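Local structure of probable Ni/Fe-hydrogenase 1 B-type cytochrome subunit (Escherichia coli K-12, 6G94) at residues Y58-L61 with I62-A66; G36-G40 with K41-S45; F142-I145 with T146-L150; L27-A30 with V31-T35. The protein probably serves as a heme-carrying b-type cytochrome of the inner membrane, transferring electrons in partnership with nickel-iron hydrogenase 1. All coordinates share one frame; numbering follows the deposited sequence.

Interaction 1: residues Y58-L61 with I62-A66. With HEM (protoporphyrin IX containing Fe), chain B.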
# COMPACT_ATOMS: atom_id res chain seq x y z
N TYR I 58 23.32 -7.98 16.84
CA TYR I 58 23.95 -7.62 18.11
C TYR I 58 23.77 -8.69 19.19
O TYR I 58 24.66 -8.93 19.97
CB TYR I 58 23.44 -6.29 18.65
CG TYR I 58 24.00 -5.08 17.99
CD1 TYR I 58 25.37 -4.89 17.89
CD2 TYR I 58 23.15 -4.11 17.48
CE1 TYR I 58 25.89 -3.75 17.26
CE2 TYR I 58 23.65 -2.98 16.86
CZ TYR I 58 25.01 -2.81 16.76
OH TYR I 58 25.48 -1.70 16.15
N ILE I 59 22.61 -9.31 19.24
CA ILE I 59 22.35 -10.40 20.16
C ILE I 59 23.32 -11.56 19.89
O ILE I 59 23.83 -12.16 20.81
CB ILE I 59 20.90 -10.87 20.02
CG1 ILE I 59 19.97 -9.84 20.64
CG2 ILE I 59 20.64 -12.25 20.60
CD1 ILE I 59 18.53 -10.06 20.21
N ARG I 60 23.54 -11.85 18.63
CA ARG I 60 24.42 -12.94 18.24
C ARG I 60 25.86 -12.59 18.56
O ARG I 60 26.65 -13.45 18.89
CB ARG I 60 24.23 -13.29 16.75
CG ARG I 60 22.80 -13.62 16.36
CD ARG I 60 22.62 -14.06 14.91
NE ARG I 60 23.71 -14.90 14.43
CZ ARG I 60 24.55 -14.53 13.49
NH1 ARG I 60 25.54 -15.31 13.12
NH2 ARG I 60 24.40 -13.35 12.94
N LEU I 61 26.17 -11.31 18.46
CA LEU I 61 27.53 -10.84 18.63
C LEU I 61 27.88 -10.90 20.11
O LEU I 61 28.93 -11.42 20.48
CB LEU I 61 27.68 -9.40 18.12
CG LEU I 61 28.99 -8.63 18.33
CD1 LEU I 61 29.33 -7.83 17.09
CD2 LEU I 61 28.92 -7.70 19.53
N ILE I 62 26.98 -10.35 20.94
CA ILE I 62 27.11 -10.38 22.38
C ILE I 62 27.21 -11.83 22.84
O ILE I 62 27.99 -12.14 23.72
CB ILE I 62 25.92 -9.66 23.04
CG1 ILE I 62 25.96 -8.17 22.70
CG2 ILE I 62 25.97 -9.83 24.55
CD1 ILE I 62 24.75 -7.40 23.17
N HIS I 63 26.45 -12.72 22.20
CA HIS I 63 26.51 -14.14 22.52
C HIS I 63 27.88 -14.75 22.23
O HIS I 63 28.49 -15.35 23.09
CB HIS I 63 25.41 -14.90 21.78
CG HIS I 63 25.20 -16.30 22.28
ND1 HIS I 63 24.41 -16.59 23.37
CD2 HIS I 63 25.66 -17.49 21.83
CE1 HIS I 63 24.41 -17.89 23.58
NE2 HIS I 63 25.16 -18.46 22.66
N PHE I 64 28.37 -14.59 21.01
CA PHE I 64 29.61 -15.27 20.61
C PHE I 64 30.81 -14.83 21.45
O PHE I 64 31.72 -15.62 21.72
CB PHE I 64 29.91 -15.05 19.12
CG PHE I 64 28.78 -15.39 18.21
CD1 PHE I 64 27.84 -16.36 18.57
CD2 PHE I 64 28.65 -14.76 16.98
CE1 PHE I 64 26.78 -16.68 17.73
CE2 PHE I 64 27.59 -15.07 16.13
CZ PHE I 64 26.66 -16.03 16.51
N SER I 65 30.79 -13.57 21.86
CA SER I 65 31.95 -12.96 22.49
C SER I 65 31.84 -13.13 24.01
O SER I 65 32.86 -13.26 24.70
CB SER I 65 32.14 -11.50 22.02
OG SER I 65 31.11 -10.66 22.46
N ALA I 66 30.61 -13.21 24.52
CA ALA I 66 30.38 -13.70 25.90
C ALA I 66 30.81 -15.15 26.01
O ALA I 66 31.34 -15.58 27.02
CB ALA I 66 28.93 -13.53 26.32
CHA HEM B . 23.18 -20.37 20.12
CHB HEM B . 22.97 -20.58 24.88
CHC HEM B . 27.73 -21.20 25.07
CHD HEM B . 27.98 -20.37 20.34
C1A HEM B . 22.74 -20.50 21.40
C2A HEM B . 21.41 -20.79 21.72
C3A HEM B . 21.34 -20.86 23.06
C4A HEM B . 22.62 -20.60 23.56
CMA HEM B . 20.08 -21.14 23.85
CAA HEM B . 20.27 -20.95 20.74
CBA HEM B . 20.20 -22.35 20.14
CGA HEM B . 19.04 -22.43 19.20
O1A HEM B . 17.86 -22.37 19.56
O2A HEM B . 19.26 -22.57 18.00
C1B HEM B . 24.27 -20.80 25.35
C2B HEM B . 24.59 -21.01 26.72
C3B HEM B . 25.93 -21.20 26.76
C4B HEM B . 26.40 -21.08 25.39
CMB HEM B . 23.62 -21.03 27.87
CAB HEM B . 26.82 -21.48 27.89
CBB HEM B . 26.40 -21.38 29.14
C1C HEM B . 28.23 -20.96 23.80
C2C HEM B . 29.58 -20.89 23.47
C3C HEM B . 29.64 -20.66 22.12
C4C HEM B . 28.32 -20.60 21.64
CMC HEM B . 30.76 -21.06 24.39
CAC HEM B . 30.89 -20.52 21.35
CBC HEM B . 31.14 -19.40 20.67
C1D HEM B . 26.67 -20.35 19.93
C2D HEM B . 26.35 -20.26 18.51
C3D HEM B . 24.99 -20.24 18.43
C4D HEM B . 24.52 -20.35 19.82
CMD HEM B . 27.38 -20.16 17.41
CAD HEM B . 24.09 -20.15 17.21
CBD HEM B . 24.41 -18.94 16.34
CGD HEM B . 23.49 -18.75 15.16
O1D HEM B . 23.56 -19.47 14.16
O2D HEM B . 22.65 -17.85 15.17
NA HEM B . 23.49 -20.42 22.53
NB HEM B . 25.37 -20.84 24.60
NC HEM B . 27.49 -20.73 22.69
ND HEM B . 25.55 -20.42 20.68
FE HEM B . 25.44 -20.59 22.51
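In the bis-histidine heme site of this b-type cytochrome, Arg60 and Phe64, one turn apart on helix 55-83, pack together next to the axial ligand His63. The His63 NE2 atom binds the heme iron at 2.2 Å. Its ring leaves the backbone with CG anti to the backbone N (chi1 -167°), while ND1 is tied to Thr35, which should limit rotation of the imidazole. Arg60 and Phe64 run side by side in the same direction. The edge of the phenyl ring, at CE2, lies over one face of the guanidinium, 3.6 Å from NH1, and the two planes stand 75° apart. A bend at chi3 turns the Arg60 NE hydrogen to the propionate oxygen O2D of the heme, a 3.2 Å hydrogen bond. Phe64 CE1 meets the heme methyl CMD at 3.5 Å. Farther from the heme, the carbonyl O of Leu61 is held from opposite faces of its plane by Ser65 N and by Ser65 OG, the latter at 3.0 Å. Arg60 NH2 adds a salt bridge to an acidic side chain of another protein's chain. Helix 20-40 packs alongside, Val31 on Ile62 and Leu32 on His63.

Interaction 2: residues G36-G40 with K41-S45. With HEM (protoporphyrin IX containing Fe), chain B.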
# COMPACT_ATOMS: atom_id res chain seq x y z
N GLY I 36 21.14 -16.45 24.03
CA GLY I 36 20.93 -17.72 23.33
C GLY I 36 19.46 -18.12 23.24
O GLY I 36 19.02 -18.73 22.25
N TYR I 37 18.70 -17.79 24.29
CA TYR I 37 17.26 -17.98 24.28
C TYR I 37 16.63 -17.31 23.06
O TYR I 37 15.86 -17.94 22.34
CB TYR I 37 16.63 -17.44 25.57
CG TYR I 37 15.14 -17.66 25.62
CD1 TYR I 37 14.63 -18.95 25.78
CD2 TYR I 37 14.24 -16.60 25.46
CE1 TYR I 37 13.26 -19.18 25.80
CE2 TYR I 37 12.87 -16.82 25.48
CZ TYR I 37 12.39 -18.11 25.65
OH TYR I 37 11.04 -18.37 25.66
N PHE I 38 16.97 -16.04 22.83
CA PHE I 38 16.40 -15.25 21.75
C PHE I 38 17.01 -15.49 20.36
O PHE I 38 16.49 -15.00 19.36
CB PHE I 38 16.45 -13.77 22.13
CG PHE I 38 15.54 -13.41 23.24
CD1 PHE I 38 14.20 -13.77 23.20
CD2 PHE I 38 16.01 -12.71 24.34
CE1 PHE I 38 13.35 -13.45 24.24
CE2 PHE I 38 15.16 -12.38 25.40
CZ PHE I 38 13.83 -12.75 25.35
N ILE I 39 18.10 -16.24 20.30
CA ILE I 39 18.60 -16.71 19.01
C ILE I 39 17.67 -17.79 18.48
O ILE I 39 17.49 -17.93 17.28
CB ILE I 39 20.07 -17.20 19.11
CG1 ILE I 39 21.00 -16.00 19.33
CG2 ILE I 39 20.49 -18.00 17.88
CD1 ILE I 39 22.40 -16.33 19.82
N GLY I 40 17.03 -18.54 19.38
CA GLY I 40 16.17 -19.64 19.00
C GLY I 40 14.70 -19.24 18.98
O GLY I 40 13.95 -19.63 18.07
N LYS I 41 14.26 -18.49 19.99
CA LYS I 41 12.93 -17.90 19.99
C LYS I 41 13.08 -16.37 19.96
O LYS I 41 13.05 -15.71 21.01
CB LYS I 41 12.13 -18.35 21.22
CG LYS I 41 11.76 -19.83 21.20
CD LYS I 41 10.51 -20.08 20.36
CE LYS I 41 10.21 -21.58 20.22
NZ LYS I 41 9.14 -21.87 19.21
N PRO I 42 13.28 -15.81 18.75
CA PRO I 42 13.60 -14.38 18.59
C PRO I 42 12.50 -13.46 19.07
O PRO I 42 11.34 -13.86 19.13
CB PRO I 42 13.77 -14.22 17.08
CG PRO I 42 14.14 -15.59 16.61
CD PRO I 42 13.32 -16.52 17.45
N LEU I 43 12.88 -12.24 19.40
CA LEU I 43 11.96 -11.24 19.91
C LEU I 43 10.95 -10.92 18.83
O LEU I 43 11.13 -11.37 17.70
CB LEU I 43 12.73 -9.99 20.32
CG LEU I 43 13.55 -10.13 21.60
CD1 LEU I 43 14.85 -9.32 21.57
CD2 LEU I 43 12.71 -9.79 22.81
N PRO I 44 9.89 -10.15 19.16
CA PRO I 44 8.99 -9.72 18.08
C PRO I 44 9.71 -9.00 16.93
O PRO I 44 10.83 -8.50 17.13
CB PRO I 44 8.02 -8.78 18.80
CG PRO I 44 7.97 -9.33 20.17
CD PRO I 44 9.39 -9.72 20.47
N SER I 45 9.09 -8.93 15.76
CA SER I 45 9.75 -8.35 14.61
C SER I 45 9.68 -6.83 14.66
O SER I 45 8.68 -6.24 15.09
CB SER I 45 9.10 -8.84 13.32
OG SER I 45 9.87 -8.55 12.18
CHA HEM B . 23.18 -20.37 20.12
CHB HEM B . 22.97 -20.58 24.88
CHC HEM B . 27.73 -21.20 25.07
CHD HEM B . 27.98 -20.37 20.34
C1A HEM B . 22.74 -20.50 21.40
C2A HEM B . 21.41 -20.79 21.72
C3A HEM B . 21.34 -20.86 23.06
C4A HEM B . 22.62 -20.60 23.56
CMA HEM B . 20.08 -21.14 23.85
CAA HEM B . 20.27 -20.95 20.74
CBA HEM B . 20.20 -22.35 20.14
CGA HEM B . 19.04 -22.43 19.20
O1A HEM B . 17.86 -22.37 19.56
O2A HEM B . 19.26 -22.57 18.00
C1B HEM B . 24.27 -20.80 25.35
C2B HEM B . 24.59 -21.01 26.72
C3B HEM B . 25.93 -21.20 26.76
C4B HEM B . 26.40 -21.08 25.39
CMB HEM B . 23.62 -21.03 27.87
CAB HEM B . 26.82 -21.48 27.89
CBB HEM B . 26.40 -21.38 29.14
C1C HEM B . 28.23 -20.96 23.80
C2C HEM B . 29.58 -20.89 23.47
C3C HEM B . 29.64 -20.66 22.12
C4C HEM B . 28.32 -20.60 21.64
CMC HEM B . 30.76 -21.06 24.39
CAC HEM B . 30.89 -20.52 21.35
CBC HEM B . 31.14 -19.40 20.67
C1D HEM B . 26.67 -20.35 19.93
C2D HEM B . 26.35 -20.26 18.51
C3D HEM B . 24.99 -20.24 18.43
C4D HEM B . 24.52 -20.35 19.82
CMD HEM B . 27.38 -20.16 17.41
CAD HEM B . 24.09 -20.15 17.21
CBD HEM B . 24.41 -18.94 16.34
CGD HEM B . 23.49 -18.75 15.16
O1D HEM B . 23.56 -19.47 14.16
O2D HEM B . 22.65 -17.85 15.17
NA HEM B . 23.49 -20.42 22.53
NB HEM B . 25.37 -20.84 24.60
NC HEM B . 27.49 -20.73 22.69
ND HEM B . 25.55 -20.42 20.68
FE HEM B . 25.44 -20.59 22.51
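The carbonyl oxygen of Tyr37 accepts two backbone N-H groups at the end of helix 20-40. Lys41 N reaches it in the carbonyl plane at 2.9 Å, with a nearly straight angle of 174° at the hydrogen, and Gly40 N joins from within the last turn at 3.2 Å. The next carbonyl is served differently: Pro42 has no N-H to offer, and its CA instead makes a CA-H...O contact of 3.1 Å with Phe38 O. The Phe38 ring has a partner on each face and one at its edge. Leu43 CD2 sits over one face, 4.1 Å from the ring centroid and 16° off the normal, as a CH-pi contact, while Tyr37 CD2 lies over the opposite face. The Phe38 CG lies beside the backbone N (chi1 -69°), which lets the CD1 edge of the ring meet Lys41 O at 3.1 Å. On the heme side the backbone itself does the packing: Gly36 O lies 3.0 Å from the heme CAA and Gly40 CA 3.3 Å from the propionate O1A. A beta carbon at either glycine would run into the cofactor. Ile39 O is hydrogen-bonded to an aromatic side chain of another protein's chain. Together these features make a helix C-terminus followed closely by a proline, which has no N-H to continue the bonding, with two glycines one turn apart bringing the backbone against the heme edge.

Interaction 3: residues F142-I145 with T146-L150. With HEM (protoporphyrin IX containing Fe), chain B.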
# COMPACT_ATOMS: atom_id res chain seq x y z
N PHE I 142 30.31 -28.96 27.45
CA PHE I 142 29.48 -29.45 26.36
C PHE I 142 28.91 -28.25 25.61
O PHE I 142 28.92 -28.22 24.37
CB PHE I 142 28.36 -30.37 26.90
CG PHE I 142 27.46 -30.93 25.83
CD1 PHE I 142 27.92 -31.93 24.96
CD2 PHE I 142 26.16 -30.43 25.67
CE1 PHE I 142 27.10 -32.43 23.95
CE2 PHE I 142 25.35 -30.93 24.66
CZ PHE I 142 25.81 -31.93 23.81
N MET I 143 28.47 -27.24 26.36
CA MET I 143 27.99 -25.98 25.79
C MET I 143 29.07 -25.21 25.00
O MET I 143 28.76 -24.28 24.24
CB MET I 143 27.42 -25.10 26.90
CG MET I 143 26.08 -25.60 27.39
SD MET I 143 24.97 -25.84 25.99
CE MET I 143 24.19 -24.24 25.95
N ILE I 144 30.32 -25.62 25.19
CA ILE I 144 31.47 -25.00 24.55
C ILE I 144 31.84 -25.80 23.32
O ILE I 144 32.01 -25.23 22.23
CB ILE I 144 32.68 -24.85 25.52
CG1 ILE I 144 32.44 -23.66 26.48
CG2 ILE I 144 33.99 -24.72 24.74
CD1 ILE I 144 33.43 -23.54 27.64
N ILE I 145 31.95 -27.13 23.48
CA ILE I 145 32.23 -28.02 22.35
C ILE I 145 31.15 -27.87 21.27
O ILE I 145 31.48 -27.76 20.10
CB ILE I 145 32.33 -29.48 22.79
CG1 ILE I 145 33.51 -29.66 23.73
CG2 ILE I 145 32.54 -30.39 21.60
CD1 ILE I 145 33.41 -30.93 24.54
N THR I 146 29.88 -27.86 21.68
CA THR I 146 28.77 -27.67 20.76
C THR I 146 28.65 -26.23 20.25
O THR I 146 28.42 -26.01 19.06
CB THR I 146 27.40 -28.12 21.36
OG1 THR I 146 26.99 -27.25 22.42
CG2 THR I 146 27.48 -29.54 21.86
N GLY I 147 28.79 -25.26 21.16
CA GLY I 147 28.71 -23.84 20.83
C GLY I 147 29.74 -23.39 19.81
O GLY I 147 29.43 -22.56 18.94
N PHE I 148 30.95 -23.95 19.90
CA PHE I 148 32.04 -23.62 18.98
C PHE I 148 31.97 -24.37 17.67
O PHE I 148 32.48 -23.89 16.65
CB PHE I 148 33.41 -23.87 19.62
CG PHE I 148 33.97 -22.66 20.29
CD1 PHE I 148 34.48 -21.63 19.53
CD2 PHE I 148 33.95 -22.54 21.66
CE1 PHE I 148 34.97 -20.49 20.13
CE2 PHE I 148 34.44 -21.41 22.27
CZ PHE I 148 34.95 -20.37 21.50
N ALA I 149 31.34 -25.53 17.69
CA ALA I 149 31.15 -26.30 16.47
C ALA I 149 30.28 -25.49 15.54
O ALA I 149 30.48 -25.50 14.35
CB ALA I 149 30.53 -27.66 16.76
N LEU I 150 29.30 -24.79 16.11
CA LEU I 150 28.47 -23.88 15.35
C LEU I 150 29.17 -22.62 14.87
O LEU I 150 29.04 -22.24 13.73
CB LEU I 150 27.26 -23.47 16.17
CG LEU I 150 26.28 -24.55 16.53
CD1 LEU I 150 25.22 -23.98 17.44
CD2 LEU I 150 25.70 -25.15 15.27
CHA HEM B . 23.18 -20.37 20.12
CHB HEM B . 22.97 -20.58 24.88
CHC HEM B . 27.73 -21.20 25.07
CHD HEM B . 27.98 -20.37 20.34
C1A HEM B . 22.74 -20.50 21.40
C2A HEM B . 21.41 -20.79 21.72
C3A HEM B . 21.34 -20.86 23.06
C4A HEM B . 22.62 -20.60 23.56
CMA HEM B . 20.08 -21.14 23.85
CAA HEM B . 20.27 -20.95 20.74
CBA HEM B . 20.20 -22.35 20.14
CGA HEM B . 19.04 -22.43 19.20
O1A HEM B . 17.86 -22.37 19.56
O2A HEM B . 19.26 -22.57 18.00
C1B HEM B . 24.27 -20.80 25.35
C2B HEM B . 24.59 -21.01 26.72
C3B HEM B . 25.93 -21.20 26.76
C4B HEM B . 26.40 -21.08 25.39
CMB HEM B . 23.62 -21.03 27.87
CAB HEM B . 26.82 -21.48 27.89
CBB HEM B . 26.40 -21.38 29.14
C1C HEM B . 28.23 -20.96 23.80
C2C HEM B . 29.58 -20.89 23.47
C3C HEM B . 29.64 -20.66 22.12
C4C HEM B . 28.32 -20.60 21.64
CMC HEM B . 30.76 -21.06 24.39
CAC HEM B . 30.89 -20.52 21.35
CBC HEM B . 31.14 -19.40 20.67
C1D HEM B . 26.67 -20.35 19.93
C2D HEM B . 26.35 -20.26 18.51
C3D HEM B . 24.99 -20.24 18.43
C4D HEM B . 24.52 -20.35 19.82
CMD HEM B . 27.38 -20.16 17.41
CAD HEM B . 24.09 -20.15 17.21
CBD HEM B . 24.41 -18.94 16.34
CGD HEM B . 23.49 -18.75 15.16
O1D HEM B . 23.56 -19.47 14.16
O2D HEM B . 22.65 -17.85 15.17
NA HEM B . 23.49 -20.42 22.53
NB HEM B . 25.37 -20.84 24.60
NC HEM B . 27.49 -20.73 22.69
ND HEM B . 25.55 -20.42 20.68
FE HEM B . 25.44 -20.59 22.51
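Polar contacts between Phe142 and Thr146 show how a threonine can load a helix carbonyl twice. Phe142 O takes the backbone N-H of Thr146 at 2.9 Å and also its hydroxyl OG1 at 2.9 Å. A chi1 of 69° places OG1 between the backbone N and the carbonyl carbon, from where it bends back to the preceding turn. The same hydroxyl is hydrogen-bonded to ND1 of His184, the second axial ligand of the heme iron. The bond from Gly147 N to Met143 O is weak, whereas Phe148 N to Ile144 O is a sound helical bond.

The threonine methyl supplies the CH-pi contact: Thr146 CG2 lies over one face of the Phe142 ring, 3.6 Å from its centroid and 16° off the normal.

Apolar packing faces the heme. Phe148 lays a ring face against the vinyl group, with HEM CAC 3.6 Å above its centre, and Ile144 runs alongside, its CG2 3.8 Å from Phe148 CD2. An alanine in place of Phe148 would probably leave the vinyl and the flank of Ile144 without their cover and open a gap beside the porphyrin. Met143, bent at chi2 and chi3, sets CE 3.3 Å from the heme C2B, and Gly147 O approaches the meso carbon CHD at 3.0 Å.

The chemistry is thus divided: the side chains this helix turns to the porphyrin are nonpolar, while the single hydroxyl, anchored by a backbone carbonyl, is likely to fix the rotation of a ligand histidine.

Interaction 4: residues L27-A30 with V31-T35. With HEM (protoporphyrin IX containing Fe), chain B.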
# COMPACT_ATOMS: atom_id res chain seq x y z
N LEU I 27 28.07 -13.65 35.17
CA LEU I 27 27.71 -12.59 34.27
C LEU I 27 27.64 -13.16 32.85
O LEU I 27 26.71 -12.89 32.14
CB LEU I 27 28.71 -11.44 34.38
CG LEU I 27 28.48 -10.15 33.62
CD1 LEU I 27 27.21 -9.49 34.13
CD2 LEU I 27 29.67 -9.25 33.81
N CYS I 28 28.63 -13.96 32.48
CA CYS I 28 28.66 -14.61 31.19
C CYS I 28 27.49 -15.54 31.03
O CYS I 28 26.74 -15.44 30.08
CB CYS I 28 29.98 -15.36 30.98
SG CYS I 28 31.33 -14.26 30.55
N MET I 29 27.32 -16.43 31.99
CA MET I 29 26.16 -17.34 32.03
C MET I 29 24.84 -16.61 31.82
O MET I 29 24.06 -16.99 30.96
CB MET I 29 26.14 -18.10 33.36
CG MET I 29 25.20 -19.30 33.39
SD MET I 29 25.66 -20.48 32.13
CE MET I 29 27.11 -21.24 32.86
N ALA I 30 24.60 -15.54 32.57
CA ALA I 30 23.33 -14.81 32.48
C ALA I 30 23.13 -14.24 31.09
O ALA I 30 22.00 -14.10 30.62
CB ALA I 30 23.25 -13.70 33.52
N VAL I 31 24.23 -13.94 30.42
CA VAL I 31 24.17 -13.28 29.13
C VAL I 31 24.02 -14.33 28.04
O VAL I 31 23.21 -14.17 27.12
CB VAL I 31 25.39 -12.36 28.90
CG1 VAL I 31 25.50 -11.96 27.44
CG2 VAL I 31 25.31 -11.12 29.77
N LEU I 32 24.78 -15.42 28.15
CA LEU I 32 24.71 -16.51 27.18
C LEU I 32 23.33 -17.18 27.17
O LEU I 32 22.92 -17.73 26.15
CB LEU I 32 25.79 -17.55 27.46
CG LEU I 32 27.19 -17.18 27.00
CD1 LEU I 32 28.21 -17.92 27.82
CD2 LEU I 32 27.39 -17.48 25.52
N MET I 33 22.63 -17.11 28.30
CA MET I 33 21.27 -17.66 28.44
C MET I 33 20.25 -16.71 27.84
O MET I 33 19.60 -17.05 26.86
CB MET I 33 20.95 -17.92 29.91
CG MET I 33 21.67 -19.13 30.50
SD MET I 33 21.06 -19.72 32.10
CE MET I 33 20.61 -18.20 32.95
N VAL I 34 20.11 -15.52 28.42
CA VAL I 34 19.22 -14.50 27.86
C VAL I 34 19.39 -14.28 26.34
O VAL I 34 18.40 -14.14 25.63
CB VAL I 34 19.38 -13.17 28.61
CG1 VAL I 34 18.45 -12.12 28.02
CG2 VAL I 34 19.07 -13.35 30.07
N THR I 35 20.64 -14.29 25.84
CA THR I 35 20.87 -14.07 24.39
C THR I 35 20.57 -15.32 23.60
O THR I 35 19.85 -15.26 22.60
CB THR I 35 22.30 -13.58 24.00
OG1 THR I 35 23.30 -14.52 24.42
CG2 THR I 35 22.59 -12.23 24.59
CHA HEM B . 23.18 -20.37 20.12
CHB HEM B . 22.97 -20.58 24.88
CHC HEM B . 27.73 -21.20 25.07
CHD HEM B . 27.98 -20.37 20.34
C1A HEM B . 22.74 -20.50 21.40
C2A HEM B . 21.41 -20.79 21.72
C3A HEM B . 21.34 -20.86 23.06
C4A HEM B . 22.62 -20.60 23.56
CMA HEM B . 20.08 -21.14 23.85
CAA HEM B . 20.27 -20.95 20.74
CBA HEM B . 20.20 -22.35 20.14
CGA HEM B . 19.04 -22.43 19.20
O1A HEM B . 17.86 -22.37 19.56
O2A HEM B . 19.26 -22.57 18.00
C1B HEM B . 24.27 -20.80 25.35
C2B HEM B . 24.59 -21.01 26.72
C3B HEM B . 25.93 -21.20 26.76
C4B HEM B . 26.40 -21.08 25.39
CMB HEM B . 23.62 -21.03 27.87
CAB HEM B . 26.82 -21.48 27.89
CBB HEM B . 26.40 -21.38 29.14
C1C HEM B . 28.23 -20.96 23.80
C2C HEM B . 29.58 -20.89 23.47
C3C HEM B . 29.64 -20.66 22.12
C4C HEM B . 28.32 -20.60 21.64
CMC HEM B . 30.76 -21.06 24.39
CAC HEM B . 30.89 -20.52 21.35
CBC HEM B . 31.14 -19.40 20.67
C1D HEM B . 26.67 -20.35 19.93
C2D HEM B . 26.35 -20.26 18.51
C3D HEM B . 24.99 -20.24 18.43
C4D HEM B . 24.52 -20.35 19.82
CMD HEM B . 27.38 -20.16 17.41
CAD HEM B . 24.09 -20.15 17.21
CBD HEM B . 24.41 -18.94 16.34
CGD HEM B . 23.49 -18.75 15.16
O1D HEM B . 23.56 -19.47 14.16
O2D HEM B . 22.65 -17.85 15.17
NA HEM B . 23.49 -20.42 22.53
NB HEM B . 25.37 -20.84 24.60
NC HEM B . 27.49 -20.73 22.69
ND HEM B . 25.55 -20.42 20.68
FE HEM B . 25.44 -20.59 22.51
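Met29 and Met33, one turn apart, touch through Met29 CG and Met33 SD at 4.4 Å and both reach the heme. Met29, folded at chi2 and chi3, presents SD to the vinyl carbon CBB at 3.2 Å, and Met33 rests CG near the methyl CMB. Leu32 completes this first shell: its branches part, so that CD1 lies 3.8 Å from the vinyl CAB and CD2 3.7 Å from C4B, while CD1 also packs on Cys28 CB. A glycine at Leu32 would probably leave the vinyl-bearing pyrrole without its aliphatic cover and Cys28 without its neighbour.

The second shell is backbone. Leu32 N gives Cys28 O a short bond of 2.8 Å, 169° at the hydrogen, and Val31 N shares that acceptor from well above the carbonyl plane. Farther along, Thr35 OG1 donates to Val31 O at 2.7 Å. The backbone N of Thr35 reaches the same oxygen from the opposite face. The Val31 carbonyl thus holds in place the threonine that steadies His63.

Outward, the segment packs on two helices: Phe70 of helix 55-83 covers Cys28 and Met29, and helix 177-203 brings Ile191 to Met29 and Met188 to Met33.

In the fold
Along the chain the order is interaction 4, 2, 1, 3. Interactions 4 and 2 follow each other on helix 20-40, their centres about 14 Å apart, with interaction 2 passing into the loop that leads to helix 55-83, the seat of interaction 1. Helix 55-83 packs back on both; the centre of interaction 1 is about 10 Å from that of interaction 4 and about 13 Å from that of interaction 2. Interaction 3, on helix 130-151, touches none of them; its centre is about 14 Å from that of interaction 1, and the heme lies between. All four meet the same cofactor, helices 20-40 and 55-83 on one face and helix 130-151 on the other, consistent with a membrane helix bundle that holds this heme for electron transfer.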